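Methylaspartate ammonia-lyase (Citrobacter amalonaticus, PDB 1KKO) catalyses the reversible, magnesium-dependent anti elimination of ammonia from L-threo-3-methylaspartate to give mesaconate. Local coordinates at residues Lys183-Gly188 against Leu223-Ser228; Arg216-Arg221 against Pro233-Asp238; Gly301-Ala306 against Gly352-Gln357. All blocks are in the same frame, centred on the assembly; numbering follows the deposited sequence.

Contact 1 (Lys183-Gly188 against Leu223-Ser228); sequences KMILKG and LSLRSS
R226 lays its guanidinium under L223, whose CD2 methyl stands 3.1 Å above one face, offset toward the rim, while the backbone N of R226 lies 4.1 Å from I185 CG2. The guanidinium reaches away from the contact, and its NH1 hydrogen-bonds to Y231 O. Two outer helices of the TIM-barrel domain, 179-186 and 209-225, meet here near their C-terminal ends. I185 suits the place because its branched, wholly apolar side chain offers one methyl to each of two neighbours, CG2 to the end of 209-225 and CD1 to its preceding turn. A chi1 of -67° sets CG1 beside the backbone N and leaves CG2 anti to it, facing L225 and R226. L225 answers from the last helical turn, its chain crossing that of I185 at about a right angle; it also packs on I33 of the second subunit, which L186 touches too. Helix 179-186 ends in a Schellman motif: G188, with the positive phi that glycine adopts easily, donates its N-H to I185 O (3.1 Å), and V189 N bonds back to M184 O. Across the interface itself, the closest approach is I185 CG2 to L225 CB, 4.0 Å.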
ATOM      1  N   LYS A 183     -10.890   7.093  -9.240  1.00 14.34           N
ATOM      2  CA  LYS A 183      -9.810   6.116  -9.209  1.00 14.37           C
ATOM      3  C   LYS A 183     -10.346   4.713  -9.423  1.00 14.14           C
ATOM      4  O   LYS A 183      -9.811   3.932 -10.202  1.00 14.29           O
ATOM      5  CB  LYS A 183      -9.103   6.138  -7.856  1.00 14.40           C
ATOM      6  CG  LYS A 183      -8.247   7.340  -7.560  1.00 15.86           C
ATOM      7  CD  LYS A 183      -7.541   7.072  -6.240  1.00 17.23           C
ATOM      8  CE  LYS A 183      -6.571   8.150  -5.810  1.00 17.91           C
ATOM      9  NZ  LYS A 183      -6.040   7.785  -4.457  1.00 18.70           N
HETATM   10  N   MSE A 184     -11.425   4.404  -8.724  1.00 13.65           N
HETATM   11  CA  MSE A 184     -12.016   3.077  -8.772  1.00 14.29           C
HETATM   12  C   MSE A 184     -12.602   2.755 -10.139  1.00 14.29           C
HETATM   13  O   MSE A 184     -12.492   1.627 -10.610  1.00 14.45           O
HETATM   14  CB  MSE A 184     -13.052   2.943  -7.674  1.00 14.26           C
HETATM   15  CG  MSE A 184     -12.390   2.767  -6.330  1.00 15.92           C
HETATM   16 SE   MSE A 184     -13.619   2.774  -4.853  1.00 21.78          SE
HETATM   17  CE  MSE A 184     -12.500   3.468  -3.474  1.00 16.23           C
ATOM     18  N   ILE A 185     -13.200   3.750 -10.786  1.00 14.28           N
ATOM     19  CA  ILE A 185     -13.717   3.547 -12.139  1.00 15.03           C
ATOM     20  C   ILE A 185     -12.545   3.319 -13.098  1.00 14.60           C
ATOM     21  O   ILE A 185     -12.570   2.401 -13.922  1.00 15.00           O
ATOM     22  CB  ILE A 185     -14.563   4.748 -12.600  1.00 15.49           C
ATOM     23  CG1 ILE A 185     -15.839   4.853 -11.769  1.00 16.27           C
ATOM     24  CG2 ILE A 185     -14.874   4.638 -14.085  1.00 16.19           C
ATOM     25  CD1 ILE A 185     -16.501   6.206 -11.834  1.00 17.01           C
ATOM     26  N   LEU A 186     -11.497   4.133 -12.974  1.00 14.29           N
ATOM     27  CA  LEU A 186     -10.320   3.972 -13.831  1.00 15.15           C
ATOM     28  C   LEU A 186      -9.721   2.585 -13.701  1.00 14.81           C
ATOM     29  O   LEU A 186      -9.165   2.064 -14.660  1.00 15.61           O
ATOM     30  CB  LEU A 186      -9.238   5.007 -13.519  1.00 15.90           C
ATOM     31  CG  LEU A 186      -9.510   6.426 -14.011  1.00 17.39           C
ATOM     32  CD1 LEU A 186      -8.459   7.401 -13.534  1.00 19.17           C
ATOM     33  CD2 LEU A 186      -9.597   6.431 -15.530  1.00 18.59           C
ATOM     34  N   LYS A 187      -9.798   2.006 -12.502  1.00 13.87           N
ATOM     35  CA  LYS A 187      -9.220   0.686 -12.244  1.00 13.93           C
ATOM     36  C   LYS A 187     -10.246  -0.457 -12.225  1.00 13.89           C
ATOM     37  O   LYS A 187      -9.955  -1.550 -11.742  1.00 14.56           O
ATOM     38  CB  LYS A 187      -8.359   0.733 -10.979  1.00 13.86           C
ATOM     39  CG  LYS A 187      -7.114   1.586 -11.223  1.00 13.29           C
ATOM     40  CD  LYS A 187      -6.165   1.671 -10.060  1.00 13.78           C
ATOM     41  CE  LYS A 187      -4.866   2.353 -10.464  1.00 12.70           C
ATOM     42  NZ  LYS A 187      -3.958   2.603  -9.290  1.00 13.51           N
ATOM     43  N   GLY A 188     -11.432  -0.194 -12.782  1.00 13.82           N
ATOM     44  CA  GLY A 188     -12.459  -1.201 -13.004  1.00 14.22           C
ATOM     45  C   GLY A 188     -12.885  -1.979 -11.780  1.00 14.10           C
ATOM     46  O   GLY A 188     -13.168  -3.173 -11.855  1.00 14.79           O
ATOM     47  N   LEU A 223     -21.619   5.768 -14.914  1.00 22.87           N
ATOM     48  CA  LEU A 223     -22.186   5.683 -16.257  1.00 24.51           C
ATOM     49  C   LEU A 223     -21.516   6.666 -17.218  1.00 25.30           C
ATOM     50  O   LEU A 223     -21.380   6.371 -18.406  1.00 25.91           O
ATOM     51  CB  LEU A 223     -23.707   5.884 -16.219  1.00 24.87           C
ATOM     52  CG  LEU A 223     -24.469   4.777 -15.476  1.00 26.44           C
ATOM     53  CD1 LEU A 223     -25.939   5.139 -15.309  1.00 27.40           C
ATOM     54  CD2 LEU A 223     -24.319   3.447 -16.193  1.00 27.75           C
ATOM     55  N   SER A 224     -21.067   7.809 -16.705  1.00 26.09           N
ATOM     56  CA  SER A 224     -20.394   8.820 -17.529  1.00 26.81           C
ATOM     57  C   SER A 224     -18.942   8.467 -17.870  1.00 27.05           C
ATOM     58  O   SER A 224     -18.518   8.585 -19.021  1.00 27.38           O
ATOM     59  CB  SER A 224     -20.410  10.172 -16.814  1.00 27.09           C
ATOM     60  OG  SER A 224     -19.695  11.148 -17.554  1.00 28.59           O
ATOM     61  N   LEU A 225     -18.180   8.037 -16.866  1.00 26.96           N
ATOM     62  CA  LEU A 225     -16.743   7.805 -17.033  1.00 27.25           C
ATOM     63  C   LEU A 225     -16.337   6.426 -17.560  1.00 27.31           C
ATOM     64  O   LEU A 225     -15.246   6.276 -18.114  1.00 26.98           O
ATOM     65  CB  LEU A 225     -16.017   8.061 -15.704  1.00 27.45           C
ATOM     66  CG  LEU A 225     -15.700   9.514 -15.352  1.00 28.74           C
ATOM     67  CD1 LEU A 225     -16.948  10.367 -15.314  1.00 29.44           C
ATOM     68  CD2 LEU A 225     -14.965   9.567 -14.019  1.00 29.38           C
ATOM     69  N   ARG A 226     -17.183   5.415 -17.392  1.00 27.69           N
ATOM     70  CA  ARG A 226     -16.787   4.063 -17.785  1.00 28.43           C
ATOM     71  C   ARG A 226     -16.414   3.980 -19.265  1.00 29.43           C
ATOM     72  O   ARG A 226     -17.062   4.600 -20.114  1.00 29.38           O
ATOM     73  CB  ARG A 226     -17.875   3.049 -17.450  1.00 28.21           C
ATOM     74  CG  ARG A 226     -19.130   3.170 -18.281  1.00 28.33           C
ATOM     75  CD  ARG A 226     -20.212   2.209 -17.854  1.00 28.60           C
ATOM     76  NE  ARG A 226     -21.451   2.440 -18.585  1.00 29.34           N
ATOM     77  CZ  ARG A 226     -22.576   1.770 -18.385  1.00 30.61           C
ATOM     78  NH1 ARG A 226     -22.639   0.810 -17.473  1.00 30.58           N
ATOM     79  NH2 ARG A 226     -23.651   2.062 -19.106  1.00 31.57           N
ATOM     80  N   SER A 227     -15.378   3.195 -19.557  1.00 30.77           N
ATOM     81  CA  SER A 227     -14.863   3.047 -20.923  1.00 31.96           C
ATOM     82  C   SER A 227     -15.654   2.050 -21.778  1.00 32.68           C
ATOM     83  O   SER A 227     -15.421   1.944 -22.983  1.00 33.19           O
ATOM     84  CB  SER A 227     -13.379   2.653 -20.892  1.00 32.26           C
ATOM     85  OG  SER A 227     -13.183   1.382 -20.297  1.00 33.18           O
ATOM     86  N   SER A 228     -16.578   1.316 -21.167  1.00 33.15           N
ATOM     87  CA  SER A 228     -17.424   0.387 -21.911  1.00 33.35           C
ATOM     88  C   SER A 228     -18.702   0.132 -21.114  1.00 33.11           C
ATOM     89  O   SER A 228     -18.682   0.170 -19.881  1.00 32.86           O
ATOM     90  CB  SER A 228     -16.678  -0.918 -22.226  1.00 33.66           C
ATOM     91  OG  SER A 228     -17.011  -1.971 -21.339  1.00 34.34           O
TER

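Contact 2 (Arg216-Arg221 against Pro233-Asp238); sequences RWLSDR and PTLHID
L218 and L235 reach for each other head-on, one from helix 209-225 and the other from strand 234-238, and meet methyl to methyl with L218 CD2 3.9 Å from L235 CD2. L218 extends straight off the helix because its CG lies opposite the backbone N (chi1 171°), which carries the branched end down onto the sheet. The same CD2 methyl also touches I237 CD1, at 4.1 Å, and rests between two residues that leave the strand on one side. Leucine and isoleucine suit this buried layer, being branched and without side-chain polar atoms to satisfy. S219, beside L218, is buried too, but its OG has hydrogen-bond partners in V215 O, E264 O and Q266 NE2.

On another side of the helix, R216 and D220, one turn apart, form a salt bridge. R216 NE points almost straight at D220 OD2 (3.1 Å, 178°), which lies in the guanidinium plane, yet the donor stands 43° out of the carboxylate plane. D220 OD1 has a further partner in Q266 NE2.

The strand alternates in the way of a barrel. L235 and I237 face the helix, whereas H236 and D238 turn the other way, D238 being a magnesium ligand. Strand 191-194, helix 209-225 and the neighbouring parallel strand 234-238 form a beta-alpha-beta crossover, and repeated beta-alpha units build the TIM barrel of the enolase superfamily.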
ATOM      1  N   ARG A 216     -26.901   9.209  -6.507  1.00 20.13           N
ATOM      2  CA  ARG A 216     -27.169   9.652  -7.866  1.00 20.56           C
ATOM      3  C   ARG A 216     -25.885  10.135  -8.532  1.00 19.82           C
ATOM      4  O   ARG A 216     -25.620   9.822  -9.696  1.00 19.68           O
ATOM      5  CB  ARG A 216     -28.216  10.768  -7.861  1.00 21.36           C
ATOM      6  CG  ARG A 216     -28.612  11.244  -9.247  1.00 23.25           C
ATOM      7  CD  ARG A 216     -29.195  10.160 -10.111  1.00 26.09           C
ATOM      8  NE  ARG A 216     -28.970  10.410 -11.527  1.00 29.11           N
ATOM      9  CZ  ARG A 216     -29.810  10.060 -12.491  1.00 30.38           C
ATOM     10  NH1 ARG A 216     -30.944   9.433 -12.197  1.00 30.47           N
ATOM     11  NH2 ARG A 216     -29.511  10.337 -13.751  1.00 31.02           N
ATOM     12  N   TRP A 217     -25.097  10.904  -7.788  1.00 19.52           N
ATOM     13  CA  TRP A 217     -23.828  11.396  -8.299  1.00 19.16           C
ATOM     14  C   TRP A 217     -22.938  10.210  -8.654  1.00 18.79           C
ATOM     15  O   TRP A 217     -22.278  10.196  -9.687  1.00 18.73           O
ATOM     16  CB  TRP A 217     -23.113  12.274  -7.278  1.00 19.57           C
ATOM     17  CG  TRP A 217     -21.787  12.692  -7.792  1.00 19.78           C
ATOM     18  CD1 TRP A 217     -21.520  13.770  -8.582  1.00 20.41           C
ATOM     19  CD2 TRP A 217     -20.547  11.996  -7.637  1.00 19.95           C
ATOM     20  NE1 TRP A 217     -20.185  13.808  -8.902  1.00 20.89           N
ATOM     21  CE2 TRP A 217     -19.564  12.728  -8.333  1.00 19.90           C
ATOM     22  CE3 TRP A 217     -20.157  10.838  -6.955  1.00 19.31           C
ATOM     23  CZ2 TRP A 217     -18.227  12.332  -8.380  1.00 19.86           C
ATOM     24  CZ3 TRP A 217     -18.834  10.449  -7.006  1.00 19.57           C
ATOM     25  CH2 TRP A 217     -17.885  11.198  -7.705  1.00 19.80           C
ATOM     26  N   LEU A 218     -22.943   9.213  -7.777  1.00 18.27           N
ATOM     27  CA  LEU A 218     -22.116   8.025  -7.924  1.00 17.94           C
ATOM     28  C   LEU A 218     -22.484   7.214  -9.163  1.00 17.99           C
ATOM     29  O   LEU A 218     -21.625   6.896  -9.987  1.00 17.32           O
ATOM     30  CB  LEU A 218     -22.255   7.187  -6.656  1.00 17.61           C
ATOM     31  CG  LEU A 218     -21.654   5.790  -6.645  1.00 16.76           C
ATOM     32  CD1 LEU A 218     -20.164   5.839  -6.923  1.00 16.50           C
ATOM     33  CD2 LEU A 218     -21.943   5.164  -5.299  1.00 16.13           C
ATOM     34  N   SER A 219     -23.761   6.885  -9.313  1.00 18.63           N
ATOM     35  CA  SER A 219     -24.177   6.134 -10.492  1.00 19.30           C
ATOM     36  C   SER A 219     -23.970   6.961 -11.772  1.00 19.98           C
ATOM     37  O   SER A 219     -23.544   6.426 -12.793  1.00 19.96           O
ATOM     38  CB  SER A 219     -25.610   5.636 -10.365  1.00 19.50           C
ATOM     39  OG  SER A 219     -26.498   6.700 -10.134  1.00 19.46           O
ATOM     40  N   ASP A 220     -24.255   8.259 -11.711  1.00 20.58           N
ATOM     41  CA  ASP A 220     -24.004   9.137 -12.858  1.00 21.27           C
ATOM     42  C   ASP A 220     -22.521   9.102 -13.250  1.00 20.80           C
ATOM     43  O   ASP A 220     -22.182   9.022 -14.429  1.00 21.01           O
ATOM     44  CB  ASP A 220     -24.375  10.590 -12.534  1.00 21.78           C
ATOM     45  CG  ASP A 220     -25.836  10.916 -12.797  1.00 23.34           C
ATOM     46  OD1 ASP A 220     -26.519  10.142 -13.493  1.00 23.96           O
ATOM     47  OD2 ASP A 220     -26.367  11.942 -12.332  1.00 25.85           O
ATOM     48  N   ARG A 221     -21.640   9.167 -12.253  1.00 20.14           N
ATOM     49  CA  ARG A 221     -20.206   9.217 -12.502  1.00 19.71           C
ATOM     50  C   ARG A 221     -19.732   7.944 -13.173  1.00 19.49           C
ATOM     51  O   ARG A 221     -18.944   7.981 -14.114  1.00 19.16           O
ATOM     52  CB  ARG A 221     -19.444   9.418 -11.193  1.00 19.62           C
ATOM     53  CG  ARG A 221     -18.008   9.856 -11.376  1.00 19.61           C
ATOM     54  CD  ARG A 221     -17.878  11.269 -11.933  1.00 19.75           C
ATOM     55  NE  ARG A 221     -16.506  11.753 -11.900  1.00 20.40           N
ATOM     56  CZ  ARG A 221     -16.101  12.883 -12.457  1.00 20.67           C
ATOM     57  NH1 ARG A 221     -16.964  13.666 -13.099  1.00 21.74           N
ATOM     58  NH2 ARG A 221     -14.829  13.234 -12.382  1.00 20.83           N
ATOM     59  N   PRO A 233     -20.681  -2.132 -12.090  1.00 16.84           N
ATOM     60  CA  PRO A 233     -20.289  -2.499 -10.728  1.00 16.02           C
ATOM     61  C   PRO A 233     -21.440  -2.456  -9.739  1.00 15.72           C
ATOM     62  O   PRO A 233     -22.509  -1.915 -10.005  1.00 16.60           O
ATOM     63  CB  PRO A 233     -19.279  -1.415 -10.368  1.00 16.14           C
ATOM     64  CG  PRO A 233     -19.777  -0.245 -11.113  1.00 16.41           C
ATOM     65  CD  PRO A 233     -20.170  -0.801 -12.454  1.00 17.06           C
ATOM     66  N   THR A 234     -21.191  -3.040  -8.579  1.00 14.52           N
ATOM     67  CA  THR A 234     -22.134  -2.986  -7.469  1.00 14.43           C
ATOM     68  C   THR A 234     -21.786  -1.824  -6.559  1.00 13.75           C
ATOM     69  O   THR A 234     -20.610  -1.540  -6.334  1.00 13.49           O
ATOM     70  CB  THR A 234     -22.069  -4.300  -6.696  1.00 14.52           C
ATOM     71  OG1 THR A 234     -22.687  -5.316  -7.488  1.00 15.73           O
ATOM     72  CG2 THR A 234     -22.873  -4.262  -5.400  1.00 14.55           C
ATOM     73  N   LEU A 235     -22.809  -1.146  -6.049  1.00 13.76           N
ATOM     74  CA  LEU A 235     -22.629  -0.050  -5.108  1.00 13.58           C
ATOM     75  C   LEU A 235     -22.796  -0.571  -3.691  1.00 13.07           C
ATOM     76  O   LEU A 235     -23.729  -1.311  -3.396  1.00 13.76           O
ATOM     77  CB  LEU A 235     -23.635   1.062  -5.384  1.00 14.01           C
ATOM     78  CG  LEU A 235     -23.695   1.535  -6.838  1.00 15.24           C
ATOM     79  CD1 LEU A 235     -24.659   2.711  -6.937  1.00 16.32           C
ATOM     80  CD2 LEU A 235     -22.308   1.900  -7.355  1.00 15.62           C
ATOM     81  N   HIS A 236     -21.877  -0.190  -2.814  1.00 12.93           N
ATOM     82  CA  HIS A 236     -21.884  -0.650  -1.428  1.00 12.32           C
ATOM     83  C   HIS A 236     -21.437   0.554  -0.618  1.00 12.18           C
ATOM     84  O   HIS A 236     -20.323   1.055  -0.782  1.00 12.61           O
ATOM     85  CB  HIS A 236     -20.940  -1.844  -1.316  1.00 12.33           C
ATOM     86  CG  HIS A 236     -20.773  -2.425   0.053  1.00 12.29           C
ATOM     87  ND1 HIS A 236     -20.478  -3.757   0.238  1.00 13.08           N
ATOM     88  CD2 HIS A 236     -20.773  -1.863   1.283  1.00 12.65           C
ATOM     89  CE1 HIS A 236     -20.306  -3.988   1.527  1.00 12.26           C
ATOM     90  NE2 HIS A 236     -20.473  -2.856   2.184  1.00 13.45           N
ATOM     91  N   ILE A 237     -22.342   1.049   0.215  1.00 12.50           N
ATOM     92  CA  ILE A 237     -22.117   2.246   1.003  1.00 12.94           C
ATOM     93  C   ILE A 237     -22.356   1.933   2.470  1.00 12.79           C
ATOM     94  O   ILE A 237     -23.347   1.302   2.818  1.00 12.87           O
ATOM     95  CB  ILE A 237     -23.057   3.369   0.514  1.00 13.24           C
ATOM     96  CG1 ILE A 237     -22.677   3.777  -0.920  1.00 14.28           C
ATOM     97  CG2 ILE A 237     -23.021   4.561   1.469  1.00 14.10           C
ATOM     98  CD1 ILE A 237     -23.703   4.662  -1.624  1.00 16.01           C
ATOM     99  N   ASP A 238     -21.417   2.353   3.317  1.00 12.76           N
ATOM    100  CA  ASP A 238     -21.476   2.121   4.758  1.00 13.15           C
ATOM    101  C   ASP A 238     -21.927   3.402   5.438  1.00 13.38           C
ATOM    102  O   ASP A 238     -21.288   4.462   5.302  1.00 13.55           O
ATOM    103  CB  ASP A 238     -20.092   1.722   5.275  1.00 13.78           C
ATOM    104  CG  ASP A 238     -20.098   1.200   6.709  1.00 15.07           C
ATOM    105  OD1 ASP A 238     -21.092   1.369   7.477  1.00 16.17           O
ATOM    106  OD2 ASP A 238     -19.082   0.592   7.139  1.00 17.78           O
TER

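Contact 3 (Gly301-Ala306 against Gly352-Gln357); sequences GVKIVA and GMEAYQ
K303 and E354 both set CG opposite the carbonyl carbon (chi1 -69° and -65°) and run extended beyond it, two long arms that cross at about a right angle and bring the ammonium to the carboxylate. K303 NZ bonds to E354 OE2 at 2.8 Å on its syn lone pair, the side of the other oxygen, in a salt bridge. The aliphatic part of the lysine follows close behind, with CE 3.6 Å from the same OE2. Y271 OH ties the pair further, hydrogen-bonded to both K303 NZ and E354 OE1, which restrains the ammonium and carboxylate together. Strands 303-306 and 354-357 are not neighbours in the TIM barrel: strand 327-330 runs between them, and their side chains meet inside the barrel, past that intervening strand. Long, extended charged side chains suit this place near the strands' N-terminal ends, since they span the distance between strands that are not adjacent. Farther along the strands the contact is between V305 and Y356. V305 CG1 comes to the ring of Y356 at its edge, near the ring plane, 4.2 Å from CD2. V305 also touches E273, a magnesium ligand, and the Y356 side chain packs on Q329, which binds methylaspartate.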
ATOM      1  N   GLY A 301     -35.010  -4.302  -4.088  1.00 20.37           N
ATOM      2  CA  GLY A 301     -33.841  -5.054  -4.504  1.00 19.61           C
ATOM      3  C   GLY A 301     -32.590  -4.622  -3.754  1.00 18.74           C
ATOM      4  O   GLY A 301     -31.505  -5.139  -4.023  1.00 19.21           O
ATOM      5  N   VAL A 302     -32.738  -3.688  -2.819  1.00 17.57           N
ATOM      6  CA  VAL A 302     -31.595  -3.187  -2.057  1.00 16.66           C
ATOM      7  C   VAL A 302     -31.283  -4.153  -0.924  1.00 16.14           C
ATOM      8  O   VAL A 302     -32.175  -4.654  -0.255  1.00 16.43           O
ATOM      9  CB  VAL A 302     -31.847  -1.777  -1.482  1.00 16.70           C
ATOM     10  CG1 VAL A 302     -30.602  -1.263  -0.753  1.00 15.95           C
ATOM     11  CG2 VAL A 302     -32.248  -0.801  -2.577  1.00 17.88           C
ATOM     12  N   LYS A 303     -29.998  -4.401  -0.697  1.00 14.97           N
ATOM     13  CA  LYS A 303     -29.580  -5.342   0.332  1.00 14.49           C
ATOM     14  C   LYS A 303     -28.893  -4.637   1.496  1.00 13.73           C
ATOM     15  O   LYS A 303     -28.346  -3.564   1.317  1.00 14.33           O
ATOM     16  CB  LYS A 303     -28.647  -6.386  -0.281  1.00 14.34           C
ATOM     17  CG  LYS A 303     -29.367  -7.333  -1.242  1.00 15.76           C
ATOM     18  CD  LYS A 303     -28.396  -8.290  -1.894  1.00 15.62           C
ATOM     19  CE  LYS A 303     -29.069  -9.265  -2.832  1.00 16.34           C
ATOM     20  NZ  LYS A 303     -28.039 -10.036  -3.578  1.00 17.04           N
ATOM     21  N   ILE A 304     -28.947  -5.238   2.680  1.00 13.79           N
ATOM     22  CA  ILE A 304     -28.249  -4.673   3.840  1.00 13.96           C
ATOM     23  C   ILE A 304     -27.174  -5.633   4.344  1.00 13.47           C
ATOM     24  O   ILE A 304     -27.269  -6.861   4.205  1.00 13.66           O
ATOM     25  CB  ILE A 304     -29.204  -4.207   4.980  1.00 15.15           C
ATOM     26  CG1 ILE A 304     -30.023  -5.364   5.547  1.00 15.49           C
ATOM     27  CG2 ILE A 304     -30.082  -3.056   4.489  1.00 16.28           C
ATOM     28  CD1 ILE A 304     -30.725  -5.029   6.859  1.00 16.25           C
ATOM     29  N   VAL A 305     -26.142  -5.023   4.920  1.00 12.79           N
ATOM     30  CA  VAL A 305     -24.961  -5.717   5.390  1.00 12.35           C
ATOM     31  C   VAL A 305     -24.765  -5.477   6.886  1.00 12.72           C
ATOM     32  O   VAL A 305     -24.717  -4.329   7.335  1.00 13.29           O
ATOM     33  CB  VAL A 305     -23.704  -5.197   4.659  1.00 12.29           C
ATOM     34  CG1 VAL A 305     -22.492  -6.059   5.007  1.00 12.34           C
ATOM     35  CG2 VAL A 305     -23.922  -5.159   3.165  1.00 12.66           C
ATOM     36  N   ALA A 306     -24.629  -6.551   7.657  1.00 12.86           N
ATOM     37  CA  ALA A 306     -24.308  -6.450   9.072  1.00 13.84           C
ATOM     38  C   ALA A 306     -22.830  -6.176   9.239  1.00 13.86           C
ATOM     39  O   ALA A 306     -22.000  -6.632   8.462  1.00 13.99           O
ATOM     40  CB  ALA A 306     -24.673  -7.704   9.787  1.00 14.14           C
ATOM     41  N   GLY A 352     -26.870 -19.724   2.936  1.00 19.14           N
ATOM     42  CA  GLY A 352     -27.417 -18.726   2.022  1.00 19.48           C
ATOM     43  C   GLY A 352     -27.145 -17.271   2.345  1.00 19.25           C
ATOM     44  O   GLY A 352     -27.693 -16.387   1.689  1.00 21.10           O
HETATM   45  N   MSE A 353     -26.328 -17.028   3.371  1.00 17.21           N
HETATM   46  CA  MSE A 353     -25.903 -15.683   3.757  1.00 15.92           C
HETATM   47  C   MSE A 353     -24.737 -15.282   2.870  1.00 14.52           C
HETATM   48  O   MSE A 353     -23.819 -16.079   2.659  1.00 14.46           O
HETATM   49  CB  MSE A 353     -25.448 -15.676   5.214  1.00 15.86           C
HETATM   50  CG  MSE A 353     -24.808 -14.370   5.674  1.00 16.72           C
HETATM   51 SE   MSE A 353     -26.046 -12.872   5.691  1.00 21.46          SE
HETATM   52  CE  MSE A 353     -26.896 -13.249   7.357  1.00 18.60           C
ATOM     53  N   GLU A 354     -24.760 -14.071   2.327  1.00 13.68           N
ATOM     54  CA  GLU A 354     -23.642 -13.608   1.515  1.00 13.17           C
ATOM     55  C   GLU A 354     -22.493 -13.253   2.456  1.00 12.69           C
ATOM     56  O   GLU A 354     -22.654 -12.478   3.408  1.00 13.38           O
ATOM     57  CB  GLU A 354     -24.025 -12.409   0.656  1.00 13.20           C
ATOM     58  CG  GLU A 354     -25.077 -12.754  -0.384  1.00 14.07           C
ATOM     59  CD  GLU A 354     -25.500 -11.572  -1.229  1.00 15.32           C
ATOM     60  OE1 GLU A 354     -24.803 -10.539  -1.218  1.00 17.30           O
ATOM     61  OE2 GLU A 354     -26.538 -11.676  -1.923  1.00 18.32           O
ATOM     62  N   ALA A 355     -21.336 -13.846   2.195  1.00 12.48           N
ATOM     63  CA  ALA A 355     -20.145 -13.602   3.000  1.00 12.50           C
ATOM     64  C   ALA A 355     -19.300 -12.489   2.394  1.00 12.30           C
ATOM     65  O   ALA A 355     -18.849 -12.596   1.263  1.00 12.58           O
ATOM     66  CB  ALA A 355     -19.346 -14.864   3.108  1.00 12.77           C
ATOM     67  N   TYR A 356     -19.126 -11.417   3.151  1.00 12.14           N
ATOM     68  CA  TYR A 356     -18.246 -10.314   2.766  1.00 11.68           C
ATOM     69  C   TYR A 356     -16.987 -10.446   3.629  1.00 11.04           C
ATOM     70  O   TYR A 356     -17.013 -10.223   4.839  1.00 11.51           O
ATOM     71  CB  TYR A 356     -18.968  -8.964   2.944  1.00 11.62           C
ATOM     72  CG  TYR A 356     -18.087  -7.744   2.997  1.00 10.57           C
ATOM     73  CD1 TYR A 356     -16.867  -7.673   2.314  1.00 10.91           C
ATOM     74  CD2 TYR A 356     -18.478  -6.655   3.764  1.00 11.03           C
ATOM     75  CE1 TYR A 356     -16.081  -6.530   2.404  1.00 11.05           C
ATOM     76  CE2 TYR A 356     -17.696  -5.519   3.852  1.00 11.62           C
ATOM     77  CZ  TYR A 356     -16.502  -5.472   3.189  1.00 11.01           C
ATOM     78  OH  TYR A 356     -15.710  -4.359   3.316  1.00 12.91           O
ATOM     79  N   GLN A 357     -15.897 -10.894   3.007  1.00 10.52           N
ATOM     80  CA  GLN A 357     -14.628 -11.047   3.712  1.00 10.33           C
ATOM     81  C   GLN A 357     -13.971  -9.681   3.719  1.00 10.52           C
ATOM     82  O   GLN A 357     -13.373  -9.239   2.737  1.00 11.38           O
ATOM     83  CB  GLN A 357     -13.749 -12.093   3.048  1.00 10.80           C
ATOM     84  CG  GLN A 357     -12.575 -12.498   3.922  1.00 11.28           C
ATOM     85  CD  GLN A 357     -11.653 -13.458   3.242  1.00 12.16           C
ATOM     86  OE1 GLN A 357     -12.054 -14.563   2.881  1.00 12.79           O
ATOM     87  NE2 GLN A 357     -10.403 -13.045   3.067  1.00 12.81           N
TER

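How the contacts relate
Contacts 1 and 2 share helix 209-225 and lie with their centres about 12 Å apart; I185 CD1 packs 3.8 Å from R221 O, so the two contacts meet where helix 179-186 packs on helix 209-225. Contact 2 leads inward to contact 3, about 17 Å away between centres, through H236: its CE1 lies 3.8 Å from Y356 CE2, the two rings edge-to-face, and 4.1 Å from V305 CG2. Contacts 1 and 3 do not touch; their nearest atoms are about 11 Å apart. The three thus run from the barrel's outside to its interior. H236 also ties them to the metal site, its NE2 hydrogen-bonded to E273 OE1, whereas contact 1 lies away from the active site.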